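PDB 4XUU: phosphatidylinositide phosphatase SAC2 from Homo sapiens, which removes the 4-phosphate from phosphatidylinositol 4-phosphate in endocytic recycling and forms homodimers, this chain being its hSac2 domain rather than the catalytic Sac domain. Local coordinates for residues A[72-77]-A[163-168]; A[47-52]-A[60-65]; A[80-85]-A[104-109]. All blocks are in the same frame, centred on the assembly; numbering follows the deposited sequence.

Interaction 1: residues A[72-77]-A[163-168]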
loop_
_atom_site.group_PDB
_atom_site.type_symbol
_atom_site.label_atom_id
_atom_site.label_comp_id
_atom_site.label_asym_id
_atom_site.label_seq_id
_atom_site.Cartn_x
_atom_site.Cartn_y
_atom_site.Cartn_z
ATOM N N GLN A 72 28.273 14.173 -8.427
ATOM C CA GLN A 72 27.629 13.859 -9.677
ATOM C C GLN A 72 26.295 14.540 -9.759
ATOM O O GLN A 72 25.638 14.669 -8.789
ATOM C CB GLN A 72 27.445 12.369 -9.745
ATOM C CG GLN A 72 26.893 11.888 -11.003
ATOM C CD GLN A 72 26.757 10.414 -10.997
ATOM O OE1 GLN A 72 25.761 9.873 -11.410
ATOM N NE2 GLN A 72 27.756 9.751 -10.512
ATOM N N TYR A 73 25.883 14.936 -10.938
ATOM C CA TYR A 73 24.604 15.617 -11.122
ATOM C C TYR A 73 23.978 15.257 -12.465
ATOM O O TYR A 73 24.645 15.273 -13.491
ATOM C CB TYR A 73 24.794 17.134 -11.007
ATOM C CG TYR A 73 23.566 17.954 -11.331
ATOM C CD1 TYR A 73 23.284 18.333 -12.647
ATOM C CD2 TYR A 73 22.695 18.367 -10.326
ATOM C CE1 TYR A 73 22.161 19.089 -12.953
ATOM C CE2 TYR A 73 21.566 19.127 -10.622
ATOM C CZ TYR A 73 21.308 19.483 -11.938
ATOM O OH TYR A 73 20.200 20.239 -12.239
ATOM N N GLN A 74 22.689 14.938 -12.446
ATOM C CA GLN A 74 21.967 14.553 -13.652
ATOM C C GLN A 74 20.568 15.151 -13.671
ATOM O O GLN A 74 19.807 14.980 -12.722
ATOM C CB GLN A 74 21.845 13.030 -13.748
ATOM C CG GLN A 74 23.134 12.269 -14.066
ATOM C CD GLN A 74 22.900 10.774 -14.202
ATOM O OE1 GLN A 74 22.182 10.179 -13.411
ATOM N NE2 GLN A 74 23.504 10.165 -15.209
ATOM N N ARG A 75 20.237 15.865 -14.742
ATOM C CA ARG A 75 18.844 16.161 -15.040
ATOM C C ARG A 75 18.395 15.125 -16.045
ATOM O O ARG A 75 19.068 14.882 -17.051
ATOM C CB ARG A 75 18.657 17.562 -15.617
ATOM C CG ARG A 75 17.196 17.898 -15.918
ATOM C CD ARG A 75 17.062 19.194 -16.692
ATOM N NE ARG A 75 15.690 19.430 -17.135
ATOM C CZ ARG A 75 15.155 18.933 -18.249
ATOM N NH1 ARG A 75 15.866 18.155 -19.056
ATOM N NH2 ARG A 75 13.898 19.212 -18.554
ATOM N N LEU A 76 17.262 14.502 -15.760
ATOM C CA LEU A 76 16.762 13.420 -16.588
ATOM C C LEU A 76 15.303 13.677 -16.906
ATOM O O LEU A 76 14.476 13.828 -15.999
ATOM C CB LEU A 76 16.934 12.081 -15.863
ATOM C CG LEU A 76 18.371 11.635 -15.546
ATOM C CD1 LEU A 76 18.446 10.768 -14.294
ATOM C CD2 LEU A 76 18.994 10.926 -16.748
ATOM N N SER A 77 14.994 13.751 -18.196
ATOM C CA SER A 77 13.623 13.928 -18.646
ATOM C C SER A 77 12.783 12.750 -18.177
ATOM O O SER A 77 13.277 11.619 -18.110
ATOM C CB SER A 77 13.571 14.036 -20.168
ATOM O OG SER A 77 12.236 14.197 -20.615
ATOM N N LYS A 163 25.321 0.523 -15.711
ATOM C CA LYS A 163 26.307 1.160 -16.581
ATOM C C LYS A 163 26.736 2.471 -15.923
ATOM O O LYS A 163 25.918 3.117 -15.265
ATOM C CB LYS A 163 25.715 1.446 -17.961
ATOM C CG LYS A 163 25.450 0.228 -18.821
ATOM C CD LYS A 163 25.065 0.647 -20.234
ATOM C CE LYS A 163 24.938 -0.548 -21.168
ATOM N NZ LYS A 163 23.707 -1.342 -20.902
ATOM N N PRO A 164 28.014 2.866 -16.083
ATOM C CA PRO A 164 28.485 4.097 -15.437
ATOM C C PRO A 164 27.615 5.310 -15.772
ATOM O O PRO A 164 27.278 5.529 -16.938
ATOM C CB PRO A 164 29.907 4.275 -15.998
ATOM C CG PRO A 164 30.008 3.332 -17.153
ATOM C CD PRO A 164 29.093 2.203 -16.836
ATOM N N HIS A 165 27.237 6.068 -14.745
ATOM C CA HIS A 165 26.447 7.280 -14.935
ATOM C C HIS A 165 27.330 8.414 -15.432
ATOM O O HIS A 165 28.486 8.543 -15.028
ATOM C CB HIS A 165 25.773 7.721 -13.635
ATOM C CG HIS A 165 24.957 6.658 -12.972
ATOM N ND1 HIS A 165 23.756 6.214 -13.479
ATOM C CD2 HIS A 165 25.157 5.969 -11.823
ATOM C CE1 HIS A 165 23.258 5.289 -12.680
ATOM N NE2 HIS A 165 24.089 5.122 -11.667
ATOM N N GLU A 166 26.770 9.241 -16.302
ATOM C CA GLU A 166 27.463 10.423 -16.786
ATOM C C GLU A 166 26.683 11.669 -16.395
ATOM O O GLU A 166 25.457 11.633 -16.301
ATOM C CB GLU A 166 27.653 10.346 -18.301
ATOM C CG GLU A 166 28.792 9.426 -18.713
ATOM C CD GLU A 166 28.800 9.124 -20.198
ATOM O OE1 GLU A 166 27.909 8.377 -20.658
ATOM O OE2 GLU A 166 29.705 9.619 -20.902
ATOM N N ASP A 167 27.399 12.762 -16.147
ATOM C CA ASP A 167 26.763 14.027 -15.800
ATOM C C ASP A 167 25.946 14.544 -16.977
ATOM O O ASP A 167 26.394 14.489 -18.125
ATOM C CB ASP A 167 27.806 15.060 -15.360
ATOM C CG ASP A 167 28.401 14.752 -13.991
ATOM O OD1 ASP A 167 27.641 14.363 -13.080
ATOM O OD2 ASP A 167 29.632 14.906 -13.824
ATOM N N ILE A 168 24.737 15.018 -16.689
ATOM C CA ILE A 168 23.841 15.528 -17.727
ATOM C C ILE A 168 23.034 16.741 -17.261
ATOM O O ILE A 168 22.392 16.717 -16.212
ATOM C CB ILE A 168 22.942 14.408 -18.348
ATOM C CG1 ILE A 168 21.728 14.993 -19.069
ATOM C CG2 ILE A 168 22.491 13.416 -17.311
ATOM C CD1 ILE A 168 20.931 13.970 -19.865
#

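Interaction 2: residues A[47-52]-A[60-65]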
loop_
_atom_site.group_PDB
_atom_site.type_symbol
_atom_site.label_atom_id
_atom_site.label_comp_id
_atom_site.label_asym_id
_atom_site.label_seq_id
_atom_site.Cartn_x
_atom_site.Cartn_y
_atom_site.Cartn_z
ATOM N N VAL A 47 26.418 7.063 1.111
ATOM C CA VAL A 47 26.476 8.108 0.096
ATOM C C VAL A 47 25.113 8.795 0.032
ATOM O O VAL A 47 24.113 8.167 -0.315
ATOM C CB VAL A 47 26.878 7.554 -1.297
ATOM C CG1 VAL A 47 26.852 8.662 -2.351
ATOM C CG2 VAL A 47 28.258 6.901 -1.239
ATOM N N ASP A 48 25.085 10.076 0.394
ATOM C CA ASP A 48 23.868 10.885 0.335
ATOM C C ASP A 48 23.462 11.183 -1.098
ATOM O O ASP A 48 24.307 11.449 -1.952
ATOM C CB ASP A 48 24.043 12.201 1.097
ATOM C CG ASP A 48 23.968 12.028 2.604
ATOM O OD1 ASP A 48 23.613 10.929 3.083
ATOM O OD2 ASP A 48 24.265 13.008 3.318
ATOM N N VAL A 49 22.155 11.134 -1.342
ATOM C CA VAL A 49 21.580 11.393 -2.660
ATOM C C VAL A 49 20.390 12.343 -2.547
ATOM O O VAL A 49 19.528 12.175 -1.675
ATOM C CB VAL A 49 21.119 10.087 -3.362
ATOM C CG1 VAL A 49 20.442 10.402 -4.684
ATOM C CG2 VAL A 49 22.298 9.138 -3.582
ATOM N N LEU A 50 20.355 13.345 -3.424
ATOM C CA LEU A 50 19.203 14.228 -3.516
ATOM C C LEU A 50 18.403 13.914 -4.781
ATOM O O LEU A 50 18.954 13.879 -5.883
ATOM C CB LEU A 50 19.628 15.700 -3.476
ATOM C CG LEU A 50 18.499 16.741 -3.546
ATOM C CD1 LEU A 50 17.669 16.794 -2.252
ATOM C CD2 LEU A 50 19.036 18.119 -3.887
ATOM N N LEU A 51 17.107 13.673 -4.607
ATOM C CA LEU A 51 16.205 13.431 -5.726
ATOM C C LEU A 51 15.157 14.536 -5.792
ATOM O O LEU A 51 14.412 14.751 -4.827
ATOM C CB LEU A 51 15.531 12.058 -5.600
ATOM C CG LEU A 51 14.434 11.659 -6.599
ATOM C CD1 LEU A 51 14.978 11.471 -8.021
ATOM C CD2 LEU A 51 13.728 10.392 -6.132
ATOM N N LEU A 52 15.113 15.244 -6.915
ATOM C CA LEU A 52 14.127 16.301 -7.111
ATOM C C LEU A 52 13.182 15.944 -8.245
ATOM O O LEU A 52 13.575 15.325 -9.231
ATOM C CB LEU A 52 14.802 17.650 -7.406
ATOM C CG LEU A 52 15.894 18.171 -6.461
ATOM C CD1 LEU A 52 16.565 19.414 -7.048
ATOM C CD2 LEU A 52 15.367 18.451 -5.052
ATOM N N VAL A 60 18.936 13.896 -10.036
ATOM C CA VAL A 60 19.660 13.047 -9.098
ATOM C C VAL A 60 21.053 13.607 -8.839
ATOM O O VAL A 60 21.850 13.774 -9.765
ATOM C CB VAL A 60 19.757 11.581 -9.584
ATOM C CG1 VAL A 60 20.321 10.698 -8.485
ATOM C CG2 VAL A 60 18.394 11.057 -10.036
ATOM N N ALA A 61 21.328 13.897 -7.571
ATOM C CA ALA A 61 22.612 14.441 -7.156
ATOM C C ALA A 61 23.247 13.571 -6.079
ATOM O O ALA A 61 22.657 13.362 -5.017
ATOM C CB ALA A 61 22.445 15.867 -6.659
ATOM N N TYR A 62 24.441 13.056 -6.362
ATOM C CA TYR A 62 25.217 12.298 -5.381
ATOM C C TYR A 62 26.185 13.226 -4.647
ATOM O O TYR A 62 26.834 14.070 -5.266
ATOM C CB TYR A 62 25.987 11.154 -6.052
ATOM C CG TYR A 62 25.127 10.003 -6.539
ATOM C CD1 TYR A 62 24.334 10.135 -7.679
ATOM C CD2 TYR A 62 25.115 8.776 -5.868
ATOM C CE1 TYR A 62 23.548 9.085 -8.135
ATOM C CE2 TYR A 62 24.330 7.712 -6.319
ATOM C CZ TYR A 62 23.547 7.879 -7.454
ATOM O OH TYR A 62 22.760 6.852 -7.921
ATOM N N TYR A 63 26.276 13.070 -3.330
ATOM C CA TYR A 63 27.161 13.899 -2.513
ATOM C C TYR A 63 28.440 13.160 -2.138
ATOM O O TYR A 63 28.426 11.946 -1.928
ATOM C CB TYR A 63 26.443 14.361 -1.242
ATOM C CG TYR A 63 25.455 15.479 -1.460
ATOM C CD1 TYR A 63 24.141 15.213 -1.851
ATOM C CD2 TYR A 63 25.829 16.805 -1.274
ATOM C CE1 TYR A 63 23.230 16.243 -2.054
ATOM C CE2 TYR A 63 24.924 17.841 -1.474
ATOM C CZ TYR A 63 23.629 17.553 -1.865
ATOM O OH TYR A 63 22.732 18.578 -2.062
ATOM N N ASP A 64 29.543 13.895 -2.052
ATOM C CA ASP A 64 30.791 13.328 -1.551
ATOM C C ASP A 64 30.675 13.064 -0.053
ATOM O O ASP A 64 30.168 13.904 0.695
ATOM C CB ASP A 64 31.977 14.252 -1.836
ATOM C CG ASP A 64 33.300 13.645 -1.408
ATOM O OD1 ASP A 64 33.609 12.511 -1.839
ATOM O OD2 ASP A 64 34.030 14.300 -0.636
ATOM N N ASP A 65 31.136 11.933 0.443
ATOM C CA ASP A 65 31.036 11.731 1.885
ATOM C C ASP A 65 31.862 12.713 2.725
ATOM O O ASP A 65 31.414 13.195 3.757
ATOM C CB ASP A 65 31.401 10.316 2.239
ATOM C CG ASP A 65 32.598 9.867 1.519
ATOM O OD1 ASP A 65 33.398 10.742 1.147
ATOM O OD2 ASP A 65 32.737 8.652 1.310
#

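Interaction 3: residues A[80-85]-A[104-109]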
loop_
_atom_site.group_PDB
_atom_site.type_symbol
_atom_site.label_atom_id
_atom_site.label_comp_id
_atom_site.label_asym_id
_atom_site.label_seq_id
_atom_site.Cartn_x
_atom_site.Cartn_y
_atom_site.Cartn_z
ATOM N N ASN A 80 12.292 9.557 -20.372
ATOM C CA ASN A 80 13.344 8.546 -20.383
ATOM C C ASN A 80 13.344 7.608 -19.179
ATOM O O ASN A 80 14.080 6.620 -19.167
ATOM C CB ASN A 80 14.719 9.203 -20.538
ATOM C CG ASN A 80 14.911 9.844 -21.901
ATOM O OD1 ASN A 80 15.548 10.888 -22.014
ATOM N ND2 ASN A 80 14.363 9.222 -22.941
ATOM N N LEU A 81 12.528 7.924 -18.173
ATOM C CA LEU A 81 12.348 7.047 -17.018
ATOM C C LEU A 81 11.454 5.870 -17.403
ATOM O O LEU A 81 10.243 6.027 -17.537
ATOM C CB LEU A 81 11.758 7.822 -15.832
ATOM C CG LEU A 81 11.603 7.085 -14.490
ATOM C CD1 LEU A 81 12.920 6.483 -14.018
ATOM C CD2 LEU A 81 11.035 8.010 -13.439
ATOM N N GLU A 82 12.061 4.697 -17.573
ATOM C CA GLU A 82 11.377 3.521 -18.127
ATOM C C GLU A 82 10.440 2.836 -17.136
ATOM O O GLU A 82 9.278 2.581 -17.451
ATOM C CB GLU A 82 12.387 2.491 -18.646
ATOM C CG GLU A 82 13.389 3.011 -19.670
ATOM C CD GLU A 82 14.391 1.942 -20.102
ATOM O OE1 GLU A 82 14.646 1.001 -19.311
ATOM O OE2 GLU A 82 14.924 2.042 -21.232
ATOM N N LYS A 83 10.962 2.525 -15.952
ATOM C CA LYS A 83 10.236 1.753 -14.948
ATOM C C LYS A 83 10.872 1.915 -13.574
ATOM O O LYS A 83 12.011 2.371 -13.460
ATOM C CB LYS A 83 10.185 0.269 -15.335
ATOM C CG LYS A 83 11.546 -0.382 -15.523
ATOM C CD LYS A 83 11.428 -1.848 -15.882
ATOM C CE LYS A 83 12.805 -2.488 -15.940
ATOM N NZ LYS A 83 12.736 -3.959 -16.140
ATOM N N ILE A 84 10.123 1.547 -12.537
ATOM C CA ILE A 84 10.638 1.523 -11.174
ATOM C C ILE A 84 10.481 0.127 -10.576
ATOM O O ILE A 84 9.417 -0.484 -10.673
ATOM C CB ILE A 84 9.930 2.570 -10.268
ATOM C CG1 ILE A 84 10.107 3.984 -10.832
ATOM C CG2 ILE A 84 10.466 2.498 -8.845
ATOM C CD1 ILE A 84 9.270 5.039 -10.149
ATOM N N GLU A 85 11.548 -0.369 -9.956
ATOM C CA GLU A 85 11.497 -1.638 -9.237
ATOM C C GLU A 85 11.692 -1.408 -7.746
ATOM O O GLU A 85 12.571 -0.642 -7.351
ATOM C CB GLU A 85 12.574 -2.585 -9.751
ATOM C CG GLU A 85 12.416 -2.996 -11.200
ATOM C CD GLU A 85 13.512 -3.933 -11.645
ATOM O OE1 GLU A 85 14.686 -3.698 -11.287
ATOM O OE2 GLU A 85 13.199 -4.913 -12.355
ATOM N N HIS A 104 15.101 2.852 -13.504
ATOM C CA HIS A 104 15.710 2.517 -14.791
ATOM C C HIS A 104 15.479 3.646 -15.790
ATOM O O HIS A 104 14.340 4.015 -16.065
ATOM C CB HIS A 104 15.137 1.207 -15.339
ATOM C CG HIS A 104 15.390 0.018 -14.465
ATOM N ND1 HIS A 104 16.379 -0.905 -14.730
ATOM C CD2 HIS A 104 14.778 -0.403 -13.333
ATOM C CE1 HIS A 104 16.369 -1.841 -13.797
ATOM N NE2 HIS A 104 15.405 -1.561 -12.939
ATOM N N TYR A 105 16.561 4.194 -16.329
ATOM C CA TYR A 105 16.449 5.281 -17.294
ATOM C C TYR A 105 17.174 5.006 -18.609
ATOM O O TYR A 105 18.152 4.249 -18.660
ATOM C CB TYR A 105 16.885 6.618 -16.679
ATOM C CG TYR A 105 18.367 6.778 -16.397
ATOM C CD1 TYR A 105 18.912 6.384 -15.173
ATOM C CD2 TYR A 105 19.218 7.354 -17.342
ATOM C CE1 TYR A 105 20.271 6.541 -14.903
ATOM C CE2 TYR A 105 20.578 7.520 -17.085
ATOM C CZ TYR A 105 21.096 7.112 -15.864
ATOM O OH TYR A 105 22.437 7.271 -15.608
ATOM N N ARG A 106 16.668 5.622 -19.673
ATOM C CA ARG A 106 17.253 5.497 -20.994
ATOM C C ARG A 106 18.204 6.666 -21.228
ATOM O O ARG A 106 17.862 7.822 -20.961
ATOM C CB ARG A 106 16.156 5.452 -22.057
ATOM C CG ARG A 106 16.641 5.027 -23.429
ATOM C CD ARG A 106 15.479 4.751 -24.366
ATOM N NE ARG A 106 14.917 3.414 -24.175
ATOM C CZ ARG A 106 15.183 2.368 -24.955
ATOM N NH1 ARG A 106 16.006 2.488 -25.990
ATOM N NH2 ARG A 106 14.620 1.193 -24.701
ATOM N N TYR A 107 19.402 6.350 -21.711
ATOM C CA TYR A 107 20.448 7.341 -21.918
ATOM C C TYR A 107 21.126 7.117 -23.265
ATOM O O TYR A 107 21.616 6.020 -23.546
ATOM C CB TYR A 107 21.469 7.284 -20.775
ATOM C CG TYR A 107 22.614 8.259 -20.912
ATOM C CD1 TYR A 107 22.407 9.633 -20.781
ATOM C CD2 TYR A 107 23.909 7.809 -21.170
ATOM C CE1 TYR A 107 23.461 10.535 -20.909
ATOM C CE2 TYR A 107 24.969 8.702 -21.298
ATOM C CZ TYR A 107 24.739 10.063 -21.165
ATOM O OH TYR A 107 25.783 10.953 -21.290
ATOM N N LYS A 108 21.148 8.165 -24.088
ATOM C CA LYS A 108 21.604 8.076 -25.477
ATOM C C LYS A 108 20.895 6.925 -26.196
ATOM O O LYS A 108 21.512 6.173 -26.953
ATOM C CB LYS A 108 23.134 7.917 -25.564
ATOM C CG LYS A 108 23.951 8.875 -24.694
ATOM C CD LYS A 108 23.938 10.305 -25.209
ATOM C CE LYS A 108 25.021 11.123 -24.535
ATOM N NZ LYS A 108 25.091 12.504 -25.069
ATOM N N GLU A 109 19.595 6.798 -25.930
ATOM C CA GLU A 109 18.742 5.741 -26.493
ATOM C C GLU A 109 19.123 4.315 -26.068
ATOM O O GLU A 109 18.531 3.340 -26.534
ATOM C CB GLU A 109 18.634 5.871 -28.020
ATOM C CG GLU A 109 17.878 7.121 -28.462
ATOM C CD GLU A 109 17.819 7.281 -29.965
ATOM O OE1 GLU A 109 18.890 7.367 -30.598
ATOM O OE2 GLU A 109 16.697 7.334 -30.513
#

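Interaction 1: residues A[72-77]-A[163-168]
Gln-74 and Ile-168 make a single beta bridge, CA to CA 4.6 Å, where the C-terminal tail 165-168 meets strand 72-77 with end-to-end directions 68° apart. The bridge rests on two backbone bonds: Ile-168 N gives to Tyr-73 O (3.2 Å), and Ile-168 O takes the N-H of Arg-75 (2.7 Å). One step earlier, the tail uses a side chain instead. Asp-167 OD1 receives Tyr-73 N at 2.8 Å in an almost straight bond (174° at the hydrogen), met nearly along the C-O axis of the carboxylate. Gln-74 reaches toward the tail with CG beside its own backbone N and an extended chain beyond it (chi2 -177°), which brings NE2 within 2.7 Å of Glu-166 O. That oxygen lies close to the amide plane, and Tyr-105 OH is a second hydrogen-bond partner of NE2. Along the same chain, Gln-74 CG lies 3.5 Å from Ile-168 CG2, an apolar contact beside the polar one. The His-165 side chain crosses Gln-72 at about a right angle, its CB meeting the amide OE1, while its ring stacks on His-115 and binds Tyr-105 through ND1. Tyr-73 also packs on Leu-12 of the second subunit. The arrangement is an isolated beta bridge, by which an irregular segment is tied to the outermost strand 70-77 of the PH-like hSac2 sheet.

Interaction 2: residues A[47-52]-A[60-65]
Val-47 opens the contact with CG1 in the plane of the Tyr-62 ring, at its edge and 3.9 Å from CD2. From here the segments pair as the antiparallel beta hairpin of strands 48-54 and 57-63, part of the PH-like hSac2 domain; the axes of 48-52 and 60-63 run at 163°. Asp-48 contributes its backbone: its O accepts Tyr-63 N at 2.9 Å, and it also lies near the plane of the Tyr-63 ring, at the edge. Val-49 and Tyr-62 form a non-hydrogen-bonded pair whose side chains lie alongside each other, pointing the same way. With CG1 anti to the backbone N (chi1 176°), the two methyls of Val-49 are divided between two partners. CG2 sits over a face of the Tyr-62 ring in a CH-pi contact, 4.0 Å from the centroid and 27° off the normal, whereas CG1 meets Val-60 CG1 at 3.8 Å. An alanine here keeps neither methyl, and would probably leave that ring face without its CH-pi partner and open a gap beside Val-60. The ring's far end is tied separately, Tyr-62 OH being hydrogen-bonded to His-115 ND1. Leu-50 and Ala-61 are the hydrogen-bonded pair, N to O 2.8 Å in one direction (Leu-50 N to Ala-61 O) and 2.9 Å in the other (Ala-61 N to Leu-50 O), both in the carbonyl plane. Their side chains occupy the other face of the sheet from Val-49, where Leu-50 also packs on Leu-12 of the second subunit and its CB touches the edge of the Tyr-63 ring. Leu-51 returns to the face of Val-49 and Tyr-62 and crosses Val-60 obliquely, CD1 resting 4.0 Å from CG2 of that valine.

Interaction 3: residues A[80-85]-A[104-109]
His-104 is held from two directions by one strand, Lys-83 lying over a face of its ring and Glu-85 binding its edge. Lys-83 CE stands 3.9 Å from the ring centroid and only 9° off the normal, a CH-pi contact. The lysine chain gets there from a CG placed between the backbone N and the carbonyl carbon (chi1 58°), extending onward over the imidazole. Glu-85 OE1 takes His-104 NE2 at 2.8 Å. The oxygen lies close to the ring plane, but the carboxylate stands almost perpendicular to it (86°), so NE2 approaches from above the carboxylate. A carboxylate there would probably favour a protonated imidazole, with the nearby lysine opposing this. Glu-82 and Arg-106 cross at about a right angle, and OE2 meets NE at 3.2 Å in a salt bridge whose hydrogen bond is weak and bent. The backbones are antiparallel: Arg-106 N binds Asn-80 O at 2.8 Å round the non-hydrogen-bonded pair Leu-81 and Tyr-105. His-104 O accepts Glu-82 N while His-104 N gives to Lys-83 O, two residues facing one, consistent with a classic beta bulge. This hairpin of strands 81-88 and 99-107 lies between strands 110-119 and 152-154; Ile-84 packs on Ala-136 and Leu-139 of helix 129-145, and Leu-81 O accepts Lys-143 NZ.

All three contacts reach one sheet. Strand 70-77 of interaction 1 and strand 57-63 of interaction 2 are neighbours in it, joined where Gln-74 O lies 3.0 Å from Val-60 N; the centres of the two contacts are 12 Å apart. Interaction 3 is likewise about 12 Å from interaction 1, centre to centre, and Tyr-105 links them: its OH reaches His-165 ND1 at 2.7 Å and Gln-74 NE2 at 3.1 Å. Interactions 2 and 3 do not touch, their nearest atoms being about 7 Å apart, yet His-115 meets Tyr-62, His-165 and Tyr-105, one from each contact. The phosphatase active site belongs to the Sac domain, absent from this chain; Leu-12 of the second subunit reaches interactions 1 and 2.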